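Local coordinates for protein endonuclease V isoform X2 (Ciona intestinalis, PDB 6OZI) that recognises inosine in nucleic acids and, as an RNase H-like endonuclease V, probably cleaves the strand nearby in a metal-dependent reaction, at residues N13-E18 / L86-I91; F30-V35 / L60-M65; I123-A128 / E184-A189. The protein carries 1 engineered substitution. All coordinates share one frame; numbering follows the deposited sequence.

Interaction 1 (N13-E18 / L86-I91); sequences NSKQEE and LAFREI. With nucleotides of chain C.
F88 reaches from helix 86-104 to helix 6-19 and ends between the side chains of K15 and Q16. The touching is through side chains: the nearest CA atoms, those of Q16 and A87, are still 9.7 Å apart. The van der Waals part falls at the far end of the ring, on the carbons flanking CZ. K15 CD comes to 3.7 Å from F88 CE1 at a slant, on a chain bent at chi2 (148°). Q16 NE2 lies near the ring plane at its edge, 3.6 Å from F88 CE2, and the amide is turned 33° from the ring.

Hydrogen bonding across the pair is absent, and the polar ends are held by other residues. K15 NZ forms a salt bridge with E11, while the Q16 amide is fixed at both ends, OE1 accepting from R124 NE and NE2 donating to S84 O. With both ends held, the amide is probably kept from turning, its NE2 at the ring edge.

Base recognition is the third element: L86 N donates to O6 of the deoxyinosine of chain C at 3.3 Å with an N-H...O angle of 157°, and L86 CB lies 3.7 Å from C6 of the same base.

Around the pair, W12 of helix 6-19 stacks on F88 and H131 of helix 128-136 meets it edge-to-face, while L86 and A87 rest on helix 128-136 beside the bound strand.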
loop_
_atom_site.group_PDB
_atom_site.type_symbol
_atom_site.label_atom_id
_atom_site.label_comp_id
_atom_site.label_asym_id
_atom_site.label_seq_id
_atom_site.Cartn_x
_atom_site.Cartn_y
_atom_site.Cartn_z
ATOM N N ASN A 13 -17.040 19.929 -23.349
ATOM C CA ASN A 13 -18.441 20.144 -22.999
ATOM C C ASN A 13 -19.345 19.928 -24.205
ATOM O O ASN A 13 -20.410 19.308 -24.091
ATOM C CB ASN A 13 -18.629 21.550 -22.433
ATOM C CG ASN A 13 -17.995 21.715 -21.057
ATOM O OD1 ASN A 13 -17.615 20.734 -20.407
ATOM N ND2 ASN A 13 -17.878 22.958 -20.606
ATOM N N SER A 14 -18.932 20.427 -25.374
ATOM C CA SER A 14 -19.756 20.278 -26.567
ATOM C C SER A 14 -19.908 18.811 -26.962
ATOM O O SER A 14 -21.025 18.331 -27.206
ATOM C CB SER A 14 -19.162 21.097 -27.711
ATOM O OG SER A 14 -19.777 20.748 -28.932
ATOM N N LYS A 15 -18.788 18.078 -27.033
ATOM C CA LYS A 15 -18.858 16.656 -27.363
ATOM C C LYS A 15 -19.755 15.910 -26.384
ATOM O O LYS A 15 -20.555 15.050 -26.782
ATOM C CB LYS A 15 -17.462 16.035 -27.359
ATOM C CG LYS A 15 -16.536 16.481 -28.479
ATOM C CD LYS A 15 -15.089 16.487 -27.966
ATOM C CE LYS A 15 -14.056 16.239 -29.056
ATOM N NZ LYS A 15 -12.678 16.246 -28.476
ATOM N N GLN A 16 -19.639 16.233 -25.096
ATOM C CA GLN A 16 -20.481 15.573 -24.106
ATOM C C GLN A 16 -21.955 15.886 -24.343
ATOM O O GLN A 16 -22.807 14.989 -24.280
ATOM C CB GLN A 16 -20.042 15.991 -22.705
ATOM C CG GLN A 16 -18.719 15.375 -22.291
ATOM C CD GLN A 16 -18.239 15.826 -20.926
ATOM O OE1 GLN A 16 -18.713 16.826 -20.385
ATOM N NE2 GLN A 16 -17.277 15.096 -20.366
ATOM N N GLU A 17 -22.270 17.140 -24.678
ATOM C CA GLU A 17 -23.664 17.496 -24.934
ATOM C C GLU A 17 -24.220 16.742 -26.134
ATOM O O GLU A 17 -25.390 16.344 -26.131
ATOM C CB GLU A 17 -23.812 19.005 -25.141
ATOM C CG GLU A 17 -23.626 19.847 -23.887
ATOM C CD GLU A 17 -24.757 19.678 -22.870
ATOM O OE1 GLU A 17 -25.796 19.063 -23.200
ATOM O OE2 GLU A 17 -24.602 20.178 -21.737
ATOM N N GLU A 18 -23.411 16.532 -27.173
ATOM C CA GLU A 18 -23.961 15.790 -28.304
ATOM C C GLU A 18 -24.046 14.286 -28.035
ATOM O O GLU A 18 -24.912 13.613 -28.609
ATOM C CB GLU A 18 -23.179 16.094 -29.589
ATOM C CG GLU A 18 -21.816 15.474 -29.747
ATOM C CD GLU A 18 -21.234 15.791 -31.124
ATOM O OE1 GLU A 18 -21.900 16.532 -31.887
ATOM O OE2 GLU A 18 -20.128 15.304 -31.449
ATOM N N LEU A 86 -12.864 12.648 -17.370
ATOM C CA LEU A 86 -12.054 11.431 -17.329
ATOM C C LEU A 86 -12.065 10.704 -18.671
ATOM O O LEU A 86 -11.063 10.068 -19.062
ATOM C CB LEU A 86 -12.582 10.519 -16.213
ATOM C CG LEU A 86 -11.970 9.135 -16.006
ATOM C CD1 LEU A 86 -10.480 9.254 -15.680
ATOM C CD2 LEU A 86 -12.704 8.374 -14.907
ATOM N N ALA A 87 -13.194 10.793 -19.384
ATOM C CA ALA A 87 -13.368 10.054 -20.627
ATOM C C ALA A 87 -12.294 10.421 -21.635
ATOM O O ALA A 87 -11.717 9.547 -22.286
ATOM C CB ALA A 87 -14.757 10.319 -21.202
ATOM N N PHE A 88 -12.018 11.714 -21.793
ATOM C CA PHE A 88 -11.032 12.120 -22.784
ATOM C C PHE A 88 -9.636 11.660 -22.402
ATOM O O PHE A 88 -8.771 11.540 -23.275
ATOM C CB PHE A 88 -11.109 13.635 -22.979
ATOM C CG PHE A 88 -12.490 14.109 -23.355
ATOM C CD1 PHE A 88 -12.930 14.017 -24.667
ATOM C CD2 PHE A 88 -13.361 14.603 -22.397
ATOM C CE1 PHE A 88 -14.200 14.431 -25.022
ATOM C CE2 PHE A 88 -14.638 15.016 -22.747
ATOM C CZ PHE A 88 -15.053 14.931 -24.060
ATOM N N ARG A 89 -9.434 11.325 -21.126
ATOM C CA ARG A 89 -8.177 10.772 -20.645
ATOM C C ARG A 89 -8.044 9.284 -20.944
ATOM O O ARG A 89 -6.921 8.792 -21.106
ATOM C CB ARG A 89 -8.052 11.013 -19.139
ATOM C CG ARG A 89 -6.822 10.425 -18.479
ATOM C CD ARG A 89 -6.573 11.132 -17.167
ATOM N NE ARG A 89 -5.659 10.422 -16.286
ATOM C CZ ARG A 89 -4.353 10.650 -16.229
ATOM N NH1 ARG A 89 -3.803 11.557 -17.030
ATOM N NH2 ARG A 89 -3.596 9.962 -15.378
ATOM N N GLU A 90 -9.138 8.527 -20.987
ATOM C CA GLU A 90 -8.955 7.087 -21.154
ATOM C C GLU A 90 -9.691 6.467 -22.348
ATOM O O GLU A 90 -9.673 5.237 -22.490
ATOM C CB GLU A 90 -9.326 6.362 -19.851
ATOM C CG GLU A 90 -10.690 6.677 -19.311
ATOM C CD GLU A 90 -10.950 6.060 -17.934
ATOM O OE1 GLU A 90 -9.991 5.826 -17.157
ATOM O OE2 GLU A 90 -12.135 5.812 -17.630
ATOM N N ILE A 91 -10.278 7.266 -23.245
ATOM C CA ILE A 91 -11.035 6.691 -24.359
ATOM C C ILE A 91 -10.110 5.927 -25.307
ATOM O O ILE A 91 -10.411 4.799 -25.712
ATOM C CB ILE A 91 -11.843 7.778 -25.098
ATOM C CG1 ILE A 91 -12.576 7.182 -26.306
ATOM C CG2 ILE A 91 -10.950 8.914 -25.585
ATOM C CD1 ILE A 91 -13.644 6.177 -25.955
ATOM P P DI C 5 -13.463 13.676 -7.718
ATOM O OP1 DI C 5 -13.210 13.466 -6.250
ATOM O OP2 DI C 5 -12.208 14.061 -8.459
ATOM O "O5'" DI C 5 -14.201 12.358 -8.379
ATOM C "C5'" DI C 5 -15.034 11.541 -7.596
ATOM C "C4'" DI C 5 -15.275 10.224 -8.315
ATOM O "O4'" DI C 5 -16.064 10.550 -9.692
ATOM C "C3'" DI C 5 -14.148 9.616 -8.635
ATOM O "O3'" DI C 5 -14.264 8.129 -8.486
ATOM C "C2'" DI C 5 -13.895 9.930 -10.130
ATOM C "C1'" DI C 5 -15.312 10.157 -10.695
ATOM N N9 DI C 5 -15.236 11.189 -11.741
ATOM C C8 DI C 5 -14.811 12.457 -11.851
ATOM N N7 DI C 5 -15.015 12.829 -13.133
ATOM C C5 DI C 5 -15.548 11.809 -13.786
ATOM C C6 DI C 5 -15.988 11.642 -15.240
ATOM O O6 DI C 5 -15.870 12.524 -16.020
ATOM N N1 DI C 5 -16.536 10.403 -15.667
ATOM C C2 DI C 5 -16.674 9.317 -14.741
ATOM N N3 DI C 5 -16.249 9.480 -13.363
ATOM C C4 DI C 5 -15.681 10.777 -12.918
#

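Interaction 2 (F30-V35 / L60-M65); sequences FSLSKV and LSYPEM
Y62 lays one face of its ring on V35 and brings its hydroxyl end to L32. The contact joins the turn between antiparallel strands 52-61 and 67-76, a beta hairpin at the sheet margin of this RNase H-like fold, to the loop that leads into strand 37-45. L60 is still in the strand, tied by backbone hydrogen bonds to V38. S61 closes the strand, and its OG bonds to K66 N on the far side of the turn.

Y62 then carries the whole apolar contact, and its backbone hydrogen bonding with K36 holds hairpin and loop together beside the ring. Its chi1 of -168° sets CG trans to the backbone nitrogen and swings the ring toward the loop, where the 3-10 segment 32-34 and V35 receive it. V35 CG1 sits 3.5 Å from Y62 CG and 4.0 Å from the ring centroid, 29° off the normal, which meets the geometry of a CH-pi contact placed toward the CB end of the ring. At the other end L32 CD1 is 3.5 Å from Y62 OH, the leucine running at about a right angle to the tyrosine. L32 and V35 also touch I216 of helix 210-219, and Y62 touches C220. With an alanine here the ring is gone, and V35 CG1 and L32 CD1 would probably face a gap between loop and hairpin.

P63 follows through a cis peptide bond, which turns the chain sharply after the tyrosine. A left-handed backbone conformation at M65 completes the reversal: M65 N donates to S61 O at 2.8 Å.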
loop_
_atom_site.group_PDB
_atom_site.type_symbol
_atom_site.label_atom_id
_atom_site.label_comp_id
_atom_site.label_asym_id
_atom_site.label_seq_id
_atom_site.Cartn_x
_atom_site.Cartn_y
_atom_site.Cartn_z
ATOM N N PHE A 30 -31.101 -7.489 -23.106
ATOM C CA PHE A 30 -30.051 -7.946 -22.209
ATOM C C PHE A 30 -30.629 -8.259 -20.835
ATOM O O PHE A 30 -31.596 -7.638 -20.389
ATOM C CB PHE A 30 -28.949 -6.887 -22.091
ATOM C CG PHE A 30 -27.935 -7.167 -21.010
ATOM C CD1 PHE A 30 -26.921 -8.088 -21.206
ATOM C CD2 PHE A 30 -27.980 -6.479 -19.807
ATOM C CE1 PHE A 30 -25.975 -8.333 -20.210
ATOM C CE2 PHE A 30 -27.041 -6.716 -18.812
ATOM C CZ PHE A 30 -26.040 -7.644 -19.017
ATOM N N SER A 31 -30.037 -9.251 -20.174
ATOM C CA SER A 31 -30.437 -9.619 -18.824
ATOM C C SER A 31 -29.243 -10.217 -18.091
ATOM O O SER A 31 -28.218 -10.554 -18.688
ATOM C CB SER A 31 -31.620 -10.593 -18.841
ATOM O OG SER A 31 -31.287 -11.786 -19.522
ATOM N N LEU A 32 -29.391 -10.340 -16.770
ATOM C CA LEU A 32 -28.327 -10.904 -15.948
ATOM C C LEU A 32 -27.981 -12.323 -16.376
ATOM O O LEU A 32 -26.819 -12.734 -16.286
ATOM C CB LEU A 32 -28.741 -10.882 -14.474
ATOM C CG LEU A 32 -27.691 -11.330 -13.453
ATOM C CD1 LEU A 32 -26.536 -10.363 -13.422
ATOM C CD2 LEU A 32 -28.300 -11.477 -12.066
ATOM N N SER A 33 -28.971 -13.079 -16.849
ATOM C CA SER A 33 -28.740 -14.463 -17.247
ATOM C C SER A 33 -27.788 -14.575 -18.429
ATOM O O SER A 33 -27.190 -15.638 -18.630
ATOM C CB SER A 33 -30.073 -15.141 -17.581
ATOM O OG SER A 33 -30.814 -14.373 -18.512
ATOM N N LYS A 34 -27.630 -13.508 -19.206
ATOM C CA LYS A 34 -26.741 -13.524 -20.360
ATOM C C LYS A 34 -25.285 -13.232 -20.008
ATOM O O LYS A 34 -24.415 -13.377 -20.872
ATOM C CB LYS A 34 -27.228 -12.516 -21.404
ATOM C CG LYS A 34 -28.476 -12.972 -22.159
ATOM C CD LYS A 34 -28.799 -12.017 -23.284
ATOM C CE LYS A 34 -29.842 -12.595 -24.218
ATOM N NZ LYS A 34 -29.954 -11.771 -25.457
ATOM N N VAL A 35 -24.993 -12.825 -18.778
ATOM C CA VAL A 35 -23.625 -12.483 -18.401
ATOM C C VAL A 35 -22.833 -13.763 -18.168
ATOM O O VAL A 35 -23.075 -14.489 -17.200
ATOM C CB VAL A 35 -23.588 -11.582 -17.165
ATOM C CG1 VAL A 35 -22.148 -11.207 -16.850
ATOM C CG2 VAL A 35 -24.431 -10.340 -17.403
ATOM N N LEU A 60 -13.027 -11.577 -16.576
ATOM C CA LEU A 60 -13.295 -12.569 -15.546
ATOM C C LEU A 60 -14.585 -13.302 -15.880
ATOM O O LEU A 60 -15.529 -12.711 -16.411
ATOM C CB LEU A 60 -13.432 -11.928 -14.156
ATOM C CG LEU A 60 -12.171 -11.459 -13.427
ATOM C CD1 LEU A 60 -11.511 -10.279 -14.126
ATOM C CD2 LEU A 60 -12.501 -11.106 -11.987
ATOM N N SER A 61 -14.627 -14.592 -15.562
ATOM C CA SER A 61 -15.851 -15.345 -15.769
ATOM C C SER A 61 -16.927 -14.883 -14.796
ATOM O O SER A 61 -16.637 -14.353 -13.721
ATOM C CB SER A 61 -15.605 -16.845 -15.608
ATOM O OG SER A 61 -15.071 -17.139 -14.330
ATOM N N TYR A 62 -18.179 -15.076 -15.194
ATOM C CA TYR A 62 -19.319 -14.741 -14.352
ATOM C C TYR A 62 -20.201 -15.972 -14.224
ATOM O O TYR A 62 -20.549 -16.584 -15.233
ATOM C CB TYR A 62 -20.119 -13.574 -14.938
ATOM C CG TYR A 62 -21.142 -13.004 -13.976
ATOM C CD1 TYR A 62 -22.366 -13.629 -13.772
ATOM C CD2 TYR A 62 -20.878 -11.836 -13.274
ATOM C CE1 TYR A 62 -23.297 -13.112 -12.875
ATOM C CE2 TYR A 62 -21.796 -11.309 -12.383
ATOM C CZ TYR A 62 -23.006 -11.949 -12.189
ATOM O OH TYR A 62 -23.917 -11.418 -11.308
ATOM N N PRO A 63 -20.608 -16.318 -12.991
ATOM C CA PRO A 63 -20.357 -15.586 -11.742
ATOM C C PRO A 63 -19.132 -16.026 -10.939
ATOM O O PRO A 63 -18.971 -15.566 -9.809
ATOM C CB PRO A 63 -21.622 -15.871 -10.937
ATOM C CG PRO A 63 -21.977 -17.275 -11.348
ATOM C CD PRO A 63 -21.547 -17.435 -12.788
ATOM N N GLU A 64 -18.285 -16.889 -11.500
ATOM C CA GLU A 64 -17.184 -17.453 -10.723
ATOM C C GLU A 64 -16.102 -16.429 -10.382
ATOM O O GLU A 64 -15.343 -16.655 -9.435
ATOM C CB GLU A 64 -16.557 -18.627 -11.475
ATOM C CG GLU A 64 -17.446 -19.853 -11.585
ATOM C CD GLU A 64 -18.464 -19.750 -12.715
ATOM O OE1 GLU A 64 -18.448 -18.741 -13.456
ATOM O OE2 GLU A 64 -19.283 -20.684 -12.862
ATOM N N MET A 65 -16.022 -15.317 -11.120
ATOM C CA MET A 65 -15.036 -14.254 -10.874
ATOM C C MET A 65 -13.605 -14.761 -11.018
ATOM O O MET A 65 -12.709 -14.349 -10.285
ATOM C CB MET A 65 -15.228 -13.586 -9.509
ATOM C CG MET A 65 -16.408 -12.643 -9.430
ATOM S SD MET A 65 -16.316 -11.326 -10.663
ATOM C CE MET A 65 -17.604 -11.888 -11.772
#

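Interaction 3 (I123-A128 / E184-A189); sequences IRRCGA and EVLAKA. With nucleotides of chain C.
In a buried contact, a salt bridge with a leucine methyl packed on the guanidinium joins R125 of the loop before helix 128-136 to E184 and L186 at the start of strand 184-190. The arginine is buried, the glutamate partly exposed. The backbones stay apart, the closest CA atoms being those of R125 and L186 at 8.5 Å, and the arginine spans the interval. It grips the carboxylate side-on: R125 NE and R125 NH2 each lie 3.0 Å from E184 OE2, with N-H...O angles of 148° and 145°. Both bonds therefore converge on one oxygen, which stands close to the guanidinium plane, while the carboxylate is tilted 46° against that plane. NH2 meets the anti lone pair of OE2, whereas NE arrives from above the carboxylate plane.

L186 CD2 supplies the apolar side, lying over one face 3.4 Å from R125 CZ, with the leucine crossing the arginine at about a right angle. In this RNase H-like sheet, strand 184-190 runs between 174-179 and 200-206, and L186 with A187 forms a classic beta bulge opposite I177. The bulge includes the residue whose CD2 reaches R125.

The charge has further partners: R125 NH2 also forms a salt bridge with D153, NH1 donates to H122 O, and F120 gives a cation-pi contact. With OE2 receiving two N-H groups, the glutamate is probably kept ionised. Past R125 the chain reaches the deoxyinosine of chain C. G127 occupies the N-cap of helix 128-136, and its CA is 3.4 Å from N1 of the base, which would crowd a CB at this position and so fits a glycine.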
loop_
_atom_site.group_PDB
_atom_site.type_symbol
_atom_site.label_atom_id
_atom_site.label_comp_id
_atom_site.label_asym_id
_atom_site.label_seq_id
_atom_site.Cartn_x
_atom_site.Cartn_y
_atom_site.Cartn_z
ATOM N N ILE A 123 -22.351 15.656 -14.374
ATOM C CA ILE A 123 -22.968 16.977 -14.517
ATOM C C ILE A 123 -23.729 17.097 -15.835
ATOM O O ILE A 123 -24.818 17.687 -15.889
ATOM C CB ILE A 123 -21.915 18.090 -14.370
ATOM C CG1 ILE A 123 -22.584 19.453 -14.573
ATOM C CG2 ILE A 123 -20.740 17.864 -15.325
ATOM C CD1 ILE A 123 -21.700 20.635 -14.249
ATOM N N ARG A 124 -23.173 16.559 -16.921
ATOM C CA ARG A 124 -23.859 16.555 -18.204
ATOM C C ARG A 124 -24.331 15.154 -18.592
ATOM O O ARG A 124 -24.551 14.880 -19.775
ATOM C CB ARG A 124 -22.968 17.161 -19.291
ATOM C CG ARG A 124 -22.856 18.698 -19.232
ATOM C CD ARG A 124 -21.696 19.233 -20.085
ATOM N NE ARG A 124 -20.395 18.738 -19.634
ATOM C CZ ARG A 124 -19.644 19.310 -18.693
ATOM N NH1 ARG A 124 -20.053 20.414 -18.076
ATOM N NH2 ARG A 124 -18.478 18.769 -18.363
ATOM N N ARG A 125 -24.494 14.266 -17.607
ATOM C CA ARG A 125 -25.057 12.927 -17.806
ATOM C C ARG A 125 -24.261 12.116 -18.825
ATOM O O ARG A 125 -24.819 11.339 -19.599
ATOM C CB ARG A 125 -26.529 13.010 -18.213
ATOM C CG ARG A 125 -27.398 13.785 -17.237
ATOM C CD ARG A 125 -27.347 13.190 -15.826
ATOM N NE ARG A 125 -28.383 13.777 -14.983
ATOM C CZ ARG A 125 -28.199 14.831 -14.190
ATOM N NH1 ARG A 125 -27.005 15.414 -14.110
ATOM N NH2 ARG A 125 -29.215 15.303 -13.475
ATOM N N CYS A 126 -22.942 12.258 -18.792
ATOM C CA CYS A 126 -22.062 11.622 -19.758
ATOM C C CYS A 126 -20.701 11.354 -19.116
ATOM O O CYS A 126 -19.661 11.821 -19.585
ATOM C CB CYS A 126 -21.936 12.500 -21.003
ATOM S SG CYS A 126 -21.015 11.773 -22.388
ATOM N N GLY A 127 -20.689 10.597 -18.017
ATOM C CA GLY A 127 -19.437 10.219 -17.396
ATOM C C GLY A 127 -18.678 9.212 -18.248
ATOM O O GLY A 127 -19.191 8.667 -19.228
ATOM N N ALA A 128 -17.432 8.944 -17.835
ATOM C CA ALA A 128 -16.516 8.152 -18.657
ATOM C C ALA A 128 -17.068 6.764 -18.956
ATOM O O ALA A 128 -16.901 6.258 -20.070
ATOM C CB ALA A 128 -15.146 8.050 -17.981
ATOM N N GLU A 184 -34.598 13.042 -10.625
ATOM C CA GLU A 184 -34.295 11.729 -11.173
ATOM C C GLU A 184 -33.174 11.091 -10.365
ATOM O O GLU A 184 -32.366 11.780 -9.735
ATOM C CB GLU A 184 -33.895 11.811 -12.660
ATOM C CG GLU A 184 -32.635 12.637 -12.913
ATOM C CD GLU A 184 -32.248 12.755 -14.389
ATOM O OE1 GLU A 184 -32.825 12.026 -15.229
ATOM O OE2 GLU A 184 -31.363 13.592 -14.707
ATOM N N VAL A 185 -33.126 9.761 -10.407
ATOM C CA VAL A 185 -32.052 9.014 -9.763
ATOM C C VAL A 185 -30.835 9.012 -10.678
ATOM O O VAL A 185 -30.932 8.706 -11.875
ATOM C CB VAL A 185 -32.498 7.584 -9.424
ATOM C CG1 VAL A 185 -31.328 6.795 -8.835
ATOM C CG2 VAL A 185 -33.673 7.613 -8.443
ATOM N N LEU A 186 -29.690 9.384 -10.121
ATOM C CA LEU A 186 -28.432 9.414 -10.849
ATOM C C LEU A 186 -27.597 8.162 -10.641
ATOM O O LEU A 186 -26.872 7.751 -11.557
ATOM C CB LEU A 186 -27.618 10.639 -10.423
ATOM C CG LEU A 186 -28.266 12.017 -10.612
ATOM C CD1 LEU A 186 -27.314 13.123 -10.180
ATOM C CD2 LEU A 186 -28.719 12.237 -12.049
ATOM N N ALA A 187 -27.660 7.573 -9.450
ATOM C CA ALA A 187 -26.786 6.474 -9.073
ATOM C C ALA A 187 -27.363 5.789 -7.845
ATOM O O ALA A 187 -28.391 6.195 -7.296
ATOM C CB ALA A 187 -25.363 6.966 -8.799
ATOM N N LYS A 188 -26.659 4.758 -7.395
ATOM C CA LYS A 188 -27.046 3.979 -6.230
ATOM C C LYS A 188 -25.805 3.818 -5.362
ATOM O O LYS A 188 -24.774 3.328 -5.836
ATOM C CB LYS A 188 -27.619 2.626 -6.661
ATOM C CG LYS A 188 -28.770 2.129 -5.826
ATOM C CD LYS A 188 -29.605 1.164 -6.648
ATOM C CE LYS A 188 -30.935 0.842 -5.977
ATOM N NZ LYS A 188 -31.938 1.905 -6.205
ATOM N N ALA A 189 -25.879 4.298 -4.126
ATOM C CA ALA A 189 -24.852 4.036 -3.124
ATOM C C ALA A 189 -25.089 2.650 -2.539
ATOM O O ALA A 189 -26.160 2.385 -1.989
ATOM C CB ALA A 189 -24.895 5.096 -2.027
ATOM P P DI C 5 -13.463 13.676 -7.718
ATOM O OP1 DI C 5 -13.210 13.466 -6.250
ATOM O OP2 DI C 5 -12.208 14.061 -8.459
ATOM O "O5'" DI C 5 -14.201 12.358 -8.379
ATOM C "C5'" DI C 5 -15.034 11.541 -7.596
ATOM C "C4'" DI C 5 -15.275 10.224 -8.315
ATOM O "O4'" DI C 5 -16.064 10.550 -9.692
ATOM C "C3'" DI C 5 -14.148 9.616 -8.635
ATOM O "O3'" DI C 5 -14.264 8.129 -8.486
ATOM C "C2'" DI C 5 -13.895 9.930 -10.130
ATOM C "C1'" DI C 5 -15.312 10.157 -10.695
ATOM N N9 DI C 5 -15.236 11.189 -11.741
ATOM C C8 DI C 5 -14.811 12.457 -11.851
ATOM N N7 DI C 5 -15.015 12.829 -13.133
ATOM C C5 DI C 5 -15.548 11.809 -13.786
ATOM C C6 DI C 5 -15.988 11.642 -15.240
ATOM O O6 DI C 5 -15.870 12.524 -16.020
ATOM N N1 DI C 5 -16.536 10.403 -15.667
ATOM C C2 DI C 5 -16.674 9.317 -14.741
ATOM N N3 DI C 5 -16.249 9.480 -13.363
ATOM C C4 DI C 5 -15.681 10.777 -12.918
#

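Interaction 3 is a buried contact, whereas interactions 1 and 2 are only partly buried. Interactions 1 and 3 have centres 15 Å apart and meet where R124 and A128 touch helices 6-19 and 86-104; both also reach the same deoxyinosine, one at O6, the other at N1. Interaction 2 lies across the chain's centre from interaction 1, their centres 29 Å apart, and about 11 Å from the nucleic acid at its nearest atom. It shares the central sheet with interaction 3 but touches it nowhere. Chemistry follows place: helix-to-helix ring packing in 1, CH-pi packing at a hairpin in 2, and charge pairing in 3.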